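Local coordinates for ulvan Lyase-PL25 (Pseudoalteromonas sp. PLSV, PDB 5UAM), which cleaves ulvan, the sulfated cell-wall polysaccharide of green seaweeds, as a beta-propeller lyase of polysaccharide lyase family 25, at residues A183-W188 with H209-D214; V241-G246 with G253-R258; D409-A414 with V430-S435. All coordinates share one frame; numbering follows the deposited sequence.

Contact 1: A183-W188 with H209-D214. With ZN (zinc ion), chain D; EDO (1,2-ethanediol), chain J; PO4 (phosphate ion), chain E.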
loop_
_atom_site.group_PDB
_atom_site.type_symbol
_atom_site.label_atom_id
_atom_site.label_comp_id
_atom_site.label_asym_id
_atom_site.label_seq_id
_atom_site.Cartn_x
_atom_site.Cartn_y
_atom_site.Cartn_z
ATOM N N ALA A 183 -8.692 -6.935 -12.519
ATOM C CA ALA A 183 -8.222 -5.640 -13.000
ATOM C C ALA A 183 -9.256 -4.553 -12.682
ATOM O O ALA A 183 -9.981 -4.679 -11.697
ATOM C CB ALA A 183 -7.873 -5.753 -14.483
ATOM N N HIS A 184 -9.321 -3.459 -13.454
ATOM C CA HIS A 184 -10.128 -2.309 -13.022
ATOM C C HIS A 184 -11.570 -2.656 -12.734
ATOM O O HIS A 184 -12.176 -2.113 -11.795
ATOM C CB HIS A 184 -10.163 -1.243 -14.091
ATOM C CG HIS A 184 -8.910 -0.467 -14.174
ATOM N ND1 HIS A 184 -8.854 0.784 -14.743
ATOM C CD2 HIS A 184 -7.658 -0.765 -13.767
ATOM C CE1 HIS A 184 -7.606 1.222 -14.683
ATOM N NE2 HIS A 184 -6.866 0.305 -14.090
ATOM N N ARG A 185 -12.179 -3.470 -13.586
ATOM C CA ARG A 185 -13.620 -3.629 -13.558
ATOM C C ARG A 185 -13.926 -4.851 -12.700
ATOM O O ARG A 185 -14.422 -5.882 -13.158
ATOM C CB ARG A 185 -14.173 -3.688 -14.976
ATOM C CG ARG A 185 -13.941 -2.354 -15.680
ATOM C CD ARG A 185 -14.524 -2.285 -17.077
ATOM N NE ARG A 185 -14.561 -0.903 -17.532
ATOM C CZ ARG A 185 -15.189 -0.492 -18.623
ATOM N NH1 ARG A 185 -15.845 -1.360 -19.392
ATOM N NH2 ARG A 185 -15.171 0.793 -18.938
ATOM N N SER A 186 -13.619 -4.686 -11.411
ATOM C CA SER A 186 -13.636 -5.785 -10.466
ATOM C C SER A 186 -14.069 -5.289 -9.101
ATOM O O SER A 186 -13.807 -4.143 -8.722
ATOM C CB SER A 186 -12.238 -6.395 -10.294
ATOM O OG SER A 186 -11.687 -6.806 -11.535
ATOM N N ASP A 187 -14.702 -6.177 -8.350
ATOM C CA ASP A 187 -14.979 -5.870 -6.955
ATOM C C ASP A 187 -13.689 -5.893 -6.144
ATOM O O ASP A 187 -12.713 -6.560 -6.493
ATOM C CB ASP A 187 -15.901 -6.919 -6.342
ATOM C CG ASP A 187 -17.340 -6.882 -6.872
ATOM O OD1 ASP A 187 -17.702 -6.118 -7.805
ATOM O OD2 ASP A 187 -18.134 -7.684 -6.327
ATOM N N TRP A 188 -13.688 -5.159 -5.035
ATOM C CA TRP A 188 -12.692 -5.342 -3.982
ATOM C C TRP A 188 -13.254 -6.309 -2.961
ATOM O O TRP A 188 -14.452 -6.268 -2.650
ATOM C CB TRP A 188 -12.304 -4.026 -3.313
ATOM C CG TRP A 188 -11.374 -3.228 -4.167
ATOM C CD1 TRP A 188 -11.679 -2.637 -5.354
ATOM C CD2 TRP A 188 -9.992 -2.983 -3.938
ATOM N NE1 TRP A 188 -10.574 -2.019 -5.873
ATOM C CE2 TRP A 188 -9.530 -2.201 -5.017
ATOM C CE3 TRP A 188 -9.105 -3.331 -2.922
ATOM C CZ2 TRP A 188 -8.206 -1.758 -5.104
ATOM C CZ3 TRP A 188 -7.750 -2.873 -3.025
ATOM C CH2 TRP A 188 -7.352 -2.106 -4.100
ATOM N N HIS A 209 -18.144 -3.180 -8.248
ATOM C CA HIS A 209 -18.031 -2.645 -9.598
ATOM C C HIS A 209 -19.301 -2.968 -10.373
ATOM O O HIS A 209 -19.929 -4.011 -10.172
ATOM C CB HIS A 209 -16.815 -3.226 -10.339
ATOM C CG HIS A 209 -17.107 -4.485 -11.096
ATOM N ND1 HIS A 209 -17.153 -5.730 -10.499
ATOM C CD2 HIS A 209 -17.389 -4.692 -12.406
ATOM C CE1 HIS A 209 -17.442 -6.642 -11.406
ATOM N NE2 HIS A 209 -17.587 -6.040 -12.573
ATOM N N LYS A 210 -19.684 -2.066 -11.273
ATOM C CA LYS A 210 -20.902 -2.218 -12.062
ATOM C C LYS A 210 -20.978 -1.083 -13.073
ATOM O O LYS A 210 -20.284 -0.073 -12.935
ATOM C CB LYS A 210 -22.174 -2.206 -11.198
ATOM C CG LYS A 210 -22.316 -0.949 -10.303
ATOM C CD LYS A 210 -23.675 -0.951 -9.608
ATOM C CE LYS A 210 -23.799 0.138 -8.557
ATOM N NZ LYS A 210 -23.709 1.496 -9.148
ATOM N N ARG A 211 -21.814 -1.269 -14.092
ATOM C CA ARG A 211 -22.021 -0.217 -15.075
ATOM C C ARG A 211 -22.746 0.947 -14.426
ATOM O O ARG A 211 -23.690 0.760 -13.653
ATOM C CB ARG A 211 -22.895 -0.700 -16.235
ATOM C CG ARG A 211 -22.390 -1.906 -17.013
ATOM C CD ARG A 211 -21.255 -1.581 -17.977
ATOM N NE ARG A 211 -21.430 -0.322 -18.699
ATOM C CZ ARG A 211 -20.529 0.186 -19.536
ATOM N NH1 ARG A 211 -19.393 -0.461 -19.783
ATOM N NH2 ARG A 211 -20.766 1.346 -20.131
ATOM N N ARG A 212 -22.326 2.154 -14.780
ATOM C CA ARG A 212 -23.121 3.329 -14.484
ATOM C C ARG A 212 -24.295 3.447 -15.442
ATOM O O ARG A 212 -24.228 3.042 -16.609
ATOM C CB ARG A 212 -22.256 4.574 -14.588
ATOM C CG ARG A 212 -21.207 4.557 -13.534
ATOM C CD ARG A 212 -20.431 5.789 -13.511
ATOM N NE ARG A 212 -21.235 6.971 -13.222
ATOM C CZ ARG A 212 -20.812 7.987 -12.483
ATOM N NH1 ARG A 212 -19.609 7.955 -11.933
ATOM N NH2 ARG A 212 -21.594 9.048 -12.302
ATOM N N THR A 213 -25.387 4.017 -14.937
ATOM C CA THR A 213 -26.574 4.225 -15.757
ATOM C C THR A 213 -26.650 5.621 -16.360
ATOM O O THR A 213 -27.546 5.876 -17.166
ATOM C CB THR A 213 -27.843 3.964 -14.935
ATOM O OG1 THR A 213 -27.870 4.856 -13.809
ATOM C CG2 THR A 213 -27.859 2.518 -14.432
ATOM N N ASP A 214 -25.732 6.522 -15.996
ATOM C CA ASP A 214 -25.771 7.907 -16.455
ATOM C C ASP A 214 -24.678 8.259 -17.452
ATOM O O ASP A 214 -24.843 9.222 -18.206
ATOM C CB ASP A 214 -25.661 8.857 -15.252
ATOM C CG ASP A 214 -24.385 8.641 -14.435
ATOM O OD1 ASP A 214 -23.956 7.480 -14.218
ATOM O OD2 ASP A 214 -23.809 9.655 -13.989
HETATM ZN ZN ZN D . -10.331 1.995 -15.525
HETATM C C1 EDO J . -19.644 -8.784 -9.420
HETATM O O1 EDO J . -19.904 -7.382 -9.244
HETATM C C2 EDO J . -20.553 -9.340 -10.509
HETATM O O2 EDO J . -20.314 -8.628 -11.729
HETATM P P PO4 E . -4.062 -0.504 -12.266
HETATM O O1 PO4 E . -4.376 0.121 -13.611
HETATM O O2 PO4 E . -5.109 -0.169 -11.285
HETATM O O3 PO4 E . -2.742 0.100 -11.848
HETATM O O4 PO4 E . -3.993 -2.015 -12.459
#
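Asp187 and His209 form the tight part of this contact, which joins the loop between strands 175-180 and 188-193 to the end of strand 204-211 in the propeller. Asp187 OD1 takes two hydrogen bonds from the same residue. His209 N donates to Asp187 OD1 at 3.0 Å in an almost straight bond. His209 ND1 donates to the same oxygen at 2.8 Å in a more bent one, 148° at the hydrogen. The two donors reach OD1 from opposite faces of the carboxylate plane, and carboxylate and ring stand 64° apart. CG of His209 sits between its backbone N and carbonyl carbon (chi1 90°), which lays one ring face on the backbone of 185-186. Arg185 O lies 3.2 Å above that ring plane, toward the rim, beside Ser186 N. A 1,2-ethanediol, probably from the crystallisation liquor, also donates to Asp187 OD1. Ser205 holds OD2.

The other side is looser and partly open to solvent. Arg185 NH1 and Arg211 NH1 come within 3.7 Å, their guanidinium planes nearly perpendicular. His184, in the same loop, binds zinc through ND1. With ND1 donating to Asp187, the His209 ring is fixed in rotation, and Asp244, salt-bridged to both arginines, probably offsets their charges.

Contact 2: V241-G246 with G253-R258; sequences VCWDGG and GHTTER. With ZN (zinc ion), chain D; EDO (1,2-ethanediol), chain M; EDO (1,2-ethanediol), chain H.
Cys242 and His254 meet at a four-ligand zinc site, where the end of strand 232-243 faces the loop leading to strand 258-267 in the propeller. Cys242 SG binds the zinc ion at 2.3 Å and His254 NE2 binds it at 2.1 Å. His184 and His240 complete the site, which is probably structural. SG stands at the edge of the His254 ring, 3.5 Å from NE2. CG of His254 is anti to its backbone N (chi1 -178°), which carries the ring across to the metal. Trp243 O also lies at this ring's edge, in its plane.

Two direct hydrogen bonds cross the contact. Val241 N to Glu257 O is weak. Trp243 NE1 to Glu257 OE1 is firmer, 3.0 Å and 162° at the hydrogen. The acceptor lies in the indole plane, but the N-H meets OE1 from above the carboxylate plane. Glu257 OE2 is bonded to His259. Within the loop, Thr255 OG1 accepts from Glu257 N in an ST turn.

In the packing, the Val241 and Glu257 side chains lie side by side, pointing the same way, with Val241 CG2 4.0 Å from Glu257 OE2. One water joins the two backbones. It donates to Val241 O at 2.6 Å and accepts from Trp243 N and Thr255 N.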
loop_
_atom_site.group_PDB
_atom_site.type_symbol
_atom_site.label_atom_id
_atom_site.label_comp_id
_atom_site.label_asym_id
_atom_site.label_seq_id
_atom_site.Cartn_x
_atom_site.Cartn_y
_atom_site.Cartn_z
ATOM N N VAL A 241 -13.428 6.576 -12.075
ATOM C CA VAL A 241 -14.353 6.655 -13.207
ATOM C C VAL A 241 -13.702 5.847 -14.322
ATOM O O VAL A 241 -12.786 6.334 -14.987
ATOM C CB VAL A 241 -14.589 8.098 -13.664
ATOM C CG1 VAL A 241 -15.741 8.134 -14.681
ATOM C CG2 VAL A 241 -14.818 9.054 -12.491
ATOM N N CYS A 242 -14.162 4.623 -14.538
ATOM C CA CYS A 242 -13.506 3.725 -15.480
ATOM C C CYS A 242 -14.244 3.822 -16.813
ATOM O O CYS A 242 -15.213 3.105 -17.083
ATOM C CB CYS A 242 -13.446 2.311 -14.920
ATOM S SG CYS A 242 -12.440 1.214 -15.935
ATOM N N TRP A 243 -13.763 4.720 -17.666
ATOM C CA TRP A 243 -14.462 5.075 -18.894
ATOM C C TRP A 243 -14.329 3.986 -19.950
ATOM O O TRP A 243 -13.267 3.369 -20.095
ATOM C CB TRP A 243 -13.863 6.358 -19.472
ATOM C CG TRP A 243 -14.205 7.612 -18.724
ATOM C CD1 TRP A 243 -13.407 8.294 -17.837
ATOM C CD2 TRP A 243 -15.430 8.344 -18.805
ATOM N NE1 TRP A 243 -14.067 9.410 -17.375
ATOM C CE2 TRP A 243 -15.310 9.460 -17.949
ATOM C CE3 TRP A 243 -16.618 8.166 -19.516
ATOM C CZ2 TRP A 243 -16.335 10.398 -17.800
ATOM C CZ3 TRP A 243 -17.633 9.103 -19.363
ATOM C CH2 TRP A 243 -17.489 10.189 -18.498
ATOM N N ASP A 244 -15.407 3.768 -20.700
ATOM C CA ASP A 244 -15.337 2.944 -21.896
ATOM C C ASP A 244 -14.437 3.627 -22.919
ATOM O O ASP A 244 -14.312 4.856 -22.945
ATOM C CB ASP A 244 -16.725 2.793 -22.538
ATOM C CG ASP A 244 -17.678 1.939 -21.719
ATOM O OD1 ASP A 244 -17.254 1.314 -20.720
ATOM O OD2 ASP A 244 -18.867 1.897 -22.099
ATOM N N GLY A 245 -13.840 2.827 -23.798
ATOM C CA GLY A 245 -13.070 3.391 -24.891
ATOM C C GLY A 245 -13.889 4.374 -25.703
ATOM O O GLY A 245 -15.066 4.121 -25.985
ATOM N N GLY A 246 -13.282 5.501 -26.074
ATOM C CA GLY A 246 -13.945 6.521 -26.859
ATOM C C GLY A 246 -14.963 7.360 -26.119
ATOM O O GLY A 246 -15.534 8.277 -26.720
ATOM N N GLY A 253 -11.649 8.986 -23.668
ATOM C CA GLY A 253 -11.527 7.556 -23.450
ATOM C C GLY A 253 -11.035 7.207 -22.055
ATOM O O GLY A 253 -11.189 7.960 -21.092
ATOM N N HIS A 254 -10.412 6.042 -21.956
ATOM C CA HIS A 254 -10.056 5.523 -20.651
ATOM C C HIS A 254 -8.786 6.184 -20.119
ATOM O O HIS A 254 -7.747 6.177 -20.781
ATOM C CB HIS A 254 -9.869 4.011 -20.694
ATOM C CG HIS A 254 -9.549 3.453 -19.353
ATOM N ND1 HIS A 254 -8.257 3.323 -18.891
ATOM C CD2 HIS A 254 -10.359 3.100 -18.329
ATOM C CE1 HIS A 254 -8.287 2.870 -17.649
ATOM N NE2 HIS A 254 -9.548 2.729 -17.285
ATOM N N THR A 255 -8.881 6.749 -18.917
ATOM C CA THR A 255 -7.757 7.392 -18.243
ATOM C C THR A 255 -7.624 6.829 -16.830
ATOM O O THR A 255 -8.339 5.892 -16.452
ATOM C CB THR A 255 -8.003 8.901 -18.130
ATOM O OG1 THR A 255 -9.151 9.104 -17.300
ATOM C CG2 THR A 255 -8.200 9.556 -19.517
ATOM N N THR A 256 -6.745 7.416 -16.015
ATOM C CA THR A 256 -6.651 7.052 -14.606
ATOM C C THR A 256 -7.522 7.927 -13.711
ATOM O O THR A 256 -7.281 7.991 -12.503
ATOM C CB THR A 256 -5.202 7.130 -14.108
ATOM O OG1 THR A 256 -4.736 8.477 -14.207
ATOM C CG2 THR A 256 -4.300 6.227 -14.918
ATOM N N GLU A 257 -8.537 8.587 -14.274
ATOM C CA GLU A 257 -9.369 9.517 -13.516
ATOM C C GLU A 257 -9.910 8.886 -12.244
ATOM O O GLU A 257 -10.623 7.879 -12.286
ATOM C CB GLU A 257 -10.532 9.984 -14.394
ATOM C CG GLU A 257 -11.361 11.066 -13.723
ATOM C CD GLU A 257 -12.468 11.638 -14.593
ATOM O OE1 GLU A 257 -12.474 11.402 -15.828
ATOM O OE2 GLU A 257 -13.322 12.369 -14.039
ATOM N N ARG A 258 -9.591 9.503 -11.108
ATOM C CA ARG A 258 -10.100 9.099 -9.808
ATOM C C ARG A 258 -10.455 10.365 -9.053
ATOM O O ARG A 258 -9.848 11.412 -9.272
ATOM C CB ARG A 258 -9.045 8.315 -9.007
ATOM C CG ARG A 258 -8.625 7.008 -9.670
ATOM C CD ARG A 258 -7.193 6.584 -9.332
ATOM N NE ARG A 258 -7.004 6.280 -7.916
ATOM C CZ ARG A 258 -6.048 5.491 -7.426
ATOM N NH1 ARG A 258 -5.172 4.909 -8.224
ATOM N NH2 ARG A 258 -6.011 5.271 -6.116
HETATM ZN ZN ZN D . -10.331 1.995 -15.525
HETATM C C1 EDO M . -3.019 1.837 -6.378
HETATM O O1 EDO M . -3.456 2.669 -7.452
HETATM C C2 EDO M . -3.049 2.674 -5.124
HETATM O O2 EDO M . -4.357 3.121 -4.816
HETATM C C1 EDO H . -1.985 7.950 -10.847
HETATM O O1 EDO H . -1.314 8.930 -10.027
HETATM C C2 EDO H . -3.494 8.216 -10.937
HETATM O O2 EDO H . -3.777 9.332 -11.809
HETATM O O HOH W 1 -11.211 5.993 -17.060
#

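Contact 3: D409-A414 with V430-S435; sequences DNASFA and VAEKVS
The Phe413 ring carries Val430 CG1 over one face, in a CH-pi contact 3.9 Å from the ring centroid and offset toward the rim. Ala431 O and Glu432 CA lie at the ring edge, near its plane. CG of Phe413 is anti to its own carbonyl carbon (chi1 -68°), and this sets the ring against Val430. A leucine in its place would probably lose the flat face that Val430 CG1 rests on and leave a gap beside that methyl.

The backbones form an antiparallel beta pair. Ser412 with Lys433 and Ala414 with Ala431 are hydrogen-bonded pairs, with two bonds each. Lys433 N to Ser412 O and Ala431 N to Ala414 O are both 2.8 Å. Phe413 with Glu432 is the non-hydrogen-bonded pair between them. On the face opposite Phe413, Ala414 CB meets Ala431 CB at 4.1 Å. In one conformer the Lys433 amine is hydrogen-bonded to Asn36, which probably binds substrate.

Strand 412-415 is outermost in a four-stranded propeller blade, followed by 428-433, 439-444 and 30-33. This mix of N- and C-terminal strands is consistent with closure of the ring. Phe413 and Val430 pack on Leu406 and Leu387 of the preceding sheet, from strands 400-408 and 384-392.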
loop_
_atom_site.group_PDB
_atom_site.type_symbol
_atom_site.label_atom_id
_atom_site.label_comp_id
_atom_site.label_asym_id
_atom_site.label_seq_id
_atom_site.Cartn_x
_atom_site.Cartn_y
_atom_site.Cartn_z
ATOM N N ASP A 409 20.785 12.823 -4.296
ATOM C CA ASP A 409 20.805 13.554 -5.551
ATOM C C ASP A 409 20.464 12.623 -6.710
ATOM O O ASP A 409 20.800 11.430 -6.706
ATOM C CB ASP A 409 22.200 14.137 -5.805
ATOM C CG ASP A 409 22.745 14.911 -4.624
ATOM O OD1 ASP A 409 22.111 15.891 -4.184
ATOM O OD2 ASP A 409 23.838 14.567 -4.139
ATOM N N ASN A 410 19.849 13.201 -7.745
ATOM C CA ASN A 410 19.683 12.520 -9.023
ATOM C C ASN A 410 18.895 11.230 -8.875
ATOM O O ASN A 410 19.235 10.208 -9.473
ATOM C CB ASN A 410 21.038 12.277 -9.692
ATOM C CG ASN A 410 21.874 13.528 -9.747
ATOM O OD1 ASN A 410 23.034 13.555 -9.286
ATOM N ND2 ASN A 410 21.319 14.574 -10.336
ATOM N N ALA A 411 17.809 11.291 -8.110
ATOM C CA ALA A 411 17.040 10.099 -7.801
ATOM C C ALA A 411 15.627 10.519 -7.433
ATOM O O ALA A 411 15.329 11.700 -7.263
ATOM C CB ALA A 411 17.663 9.352 -6.618
ATOM N N SER A 412 14.753 9.520 -7.312
ATOM C CA SER A 412 13.446 9.698 -6.695
ATOM C C SER A 412 13.203 8.486 -5.814
ATOM O O SER A 412 13.786 7.428 -6.021
ATOM C CB SER A 412 12.306 9.847 -7.710
ATOM O OG SER A 412 12.138 8.676 -8.479
ATOM N N PHE A 413 12.354 8.653 -4.805
ATOM C CA PHE A 413 12.120 7.587 -3.845
ATOM C C PHE A 413 10.754 6.946 -4.046
ATOM O O PHE A 413 9.751 7.633 -4.259
ATOM C CB PHE A 413 12.155 8.091 -2.393
ATOM C CG PHE A 413 13.507 8.556 -1.902
ATOM C CD1 PHE A 413 14.684 7.970 -2.364
ATOM C CD2 PHE A 413 13.605 9.530 -0.934
ATOM C CE1 PHE A 413 15.921 8.378 -1.895
ATOM C CE2 PHE A 413 14.841 9.983 -0.473
ATOM C CZ PHE A 413 16.008 9.387 -0.929
ATOM N N ALA A 414 10.725 5.633 -3.944
ATOM C CA ALA A 414 9.514 4.879 -3.661
ATOM C C ALA A 414 9.560 4.514 -2.189
ATOM O O ALA A 414 10.629 4.152 -1.682
ATOM C CB ALA A 414 9.475 3.612 -4.519
ATOM N N VAL A 430 12.617 2.418 1.901
ATOM C CA VAL A 430 12.813 3.417 0.861
ATOM C C VAL A 430 13.614 2.771 -0.256
ATOM O O VAL A 430 14.571 2.035 0.008
ATOM C CB VAL A 430 13.615 4.630 1.386
ATOM C CG1 VAL A 430 13.537 5.796 0.392
ATOM C CG2 VAL A 430 13.145 5.054 2.749
ATOM N N ALA A 431 13.245 3.062 -1.497
ATOM C CA ALA A 431 13.986 2.626 -2.681
ATOM C C ALA A 431 14.489 3.842 -3.435
ATOM O O ALA A 431 13.718 4.744 -3.764
ATOM C CB ALA A 431 13.078 1.783 -3.586
ATOM N N GLU A 432 15.786 3.860 -3.718
ATOM C CA GLU A 432 16.438 4.988 -4.386
ATOM C C GLU A 432 16.410 4.716 -5.887
ATOM O O GLU A 432 17.317 4.103 -6.458
ATOM C CB GLU A 432 17.871 5.133 -3.871
ATOM C CG GLU A 432 18.696 6.237 -4.497
ATOM C CD GLU A 432 20.141 6.167 -4.083
ATOM O OE1 GLU A 432 20.560 5.126 -3.527
ATOM O OE2 GLU A 432 20.857 7.148 -4.296
ATOM N N LYS A 433 15.342 5.156 -6.546
ATOM C CA LYS A 433 15.182 4.922 -7.974
ATOM C C LYS A 433 16.103 5.841 -8.759
ATOM O O LYS A 433 15.985 7.068 -8.682
ATOM C CB LYS A 433 13.737 5.178 -8.377
ATOM C CG LYS A 433 12.754 4.273 -7.672
ATOM C CD LYS A 433 11.372 4.398 -8.258
ATOM C CE LYS A 433 10.733 5.717 -7.902
ATOM N NZ LYS A 433 9.349 5.826 -8.451
ATOM N N VAL A 434 17.008 5.243 -9.530
ATOM C CA VAL A 434 17.911 5.980 -10.403
ATOM C C VAL A 434 17.656 5.486 -11.817
ATOM O O VAL A 434 17.158 6.229 -12.666
ATOM C CB VAL A 434 19.372 5.793 -9.972
ATOM C CG1 VAL A 434 20.309 6.597 -10.850
ATOM C CG2 VAL A 434 19.520 6.226 -8.536
ATOM N N SER A 435 17.998 4.232 -12.091
ATOM C CA SER A 435 17.439 3.559 -13.250
ATOM C C SER A 435 16.351 2.630 -12.750
ATOM O O SER A 435 15.905 2.730 -11.610
ATOM C CB SER A 435 18.509 2.803 -14.019
ATOM O OG SER A 435 18.956 1.724 -13.254
HETATM O O HOH W 2 14.659 8.645 -10.646
#

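The contacts come in series along the chain: contact 1, contact 2, then contact 3. Contacts 1 and 2 are neighbours, with centres about 12 Å apart, and both reach the same large antiparallel sheet. They share the zinc ion: contact 1 supplies His184, and contact 2 supplies Cys242 and His254. Salt bridges from Arg185 and Arg211 to Asp244 also join them. The metal therefore ties the 183-188 loop to the end of strand 232-243 and the loop that follows it. Contact 3 lies in a separate four-stranded sheet. Its centre is about 35 Å from that of contact 1 and about 30 Å from that of contact 2. Residues that probably bind substrate, His184 and His254 in contacts 1 and 2 and Asn36 beside contact 3, therefore come from different parts of the propeller.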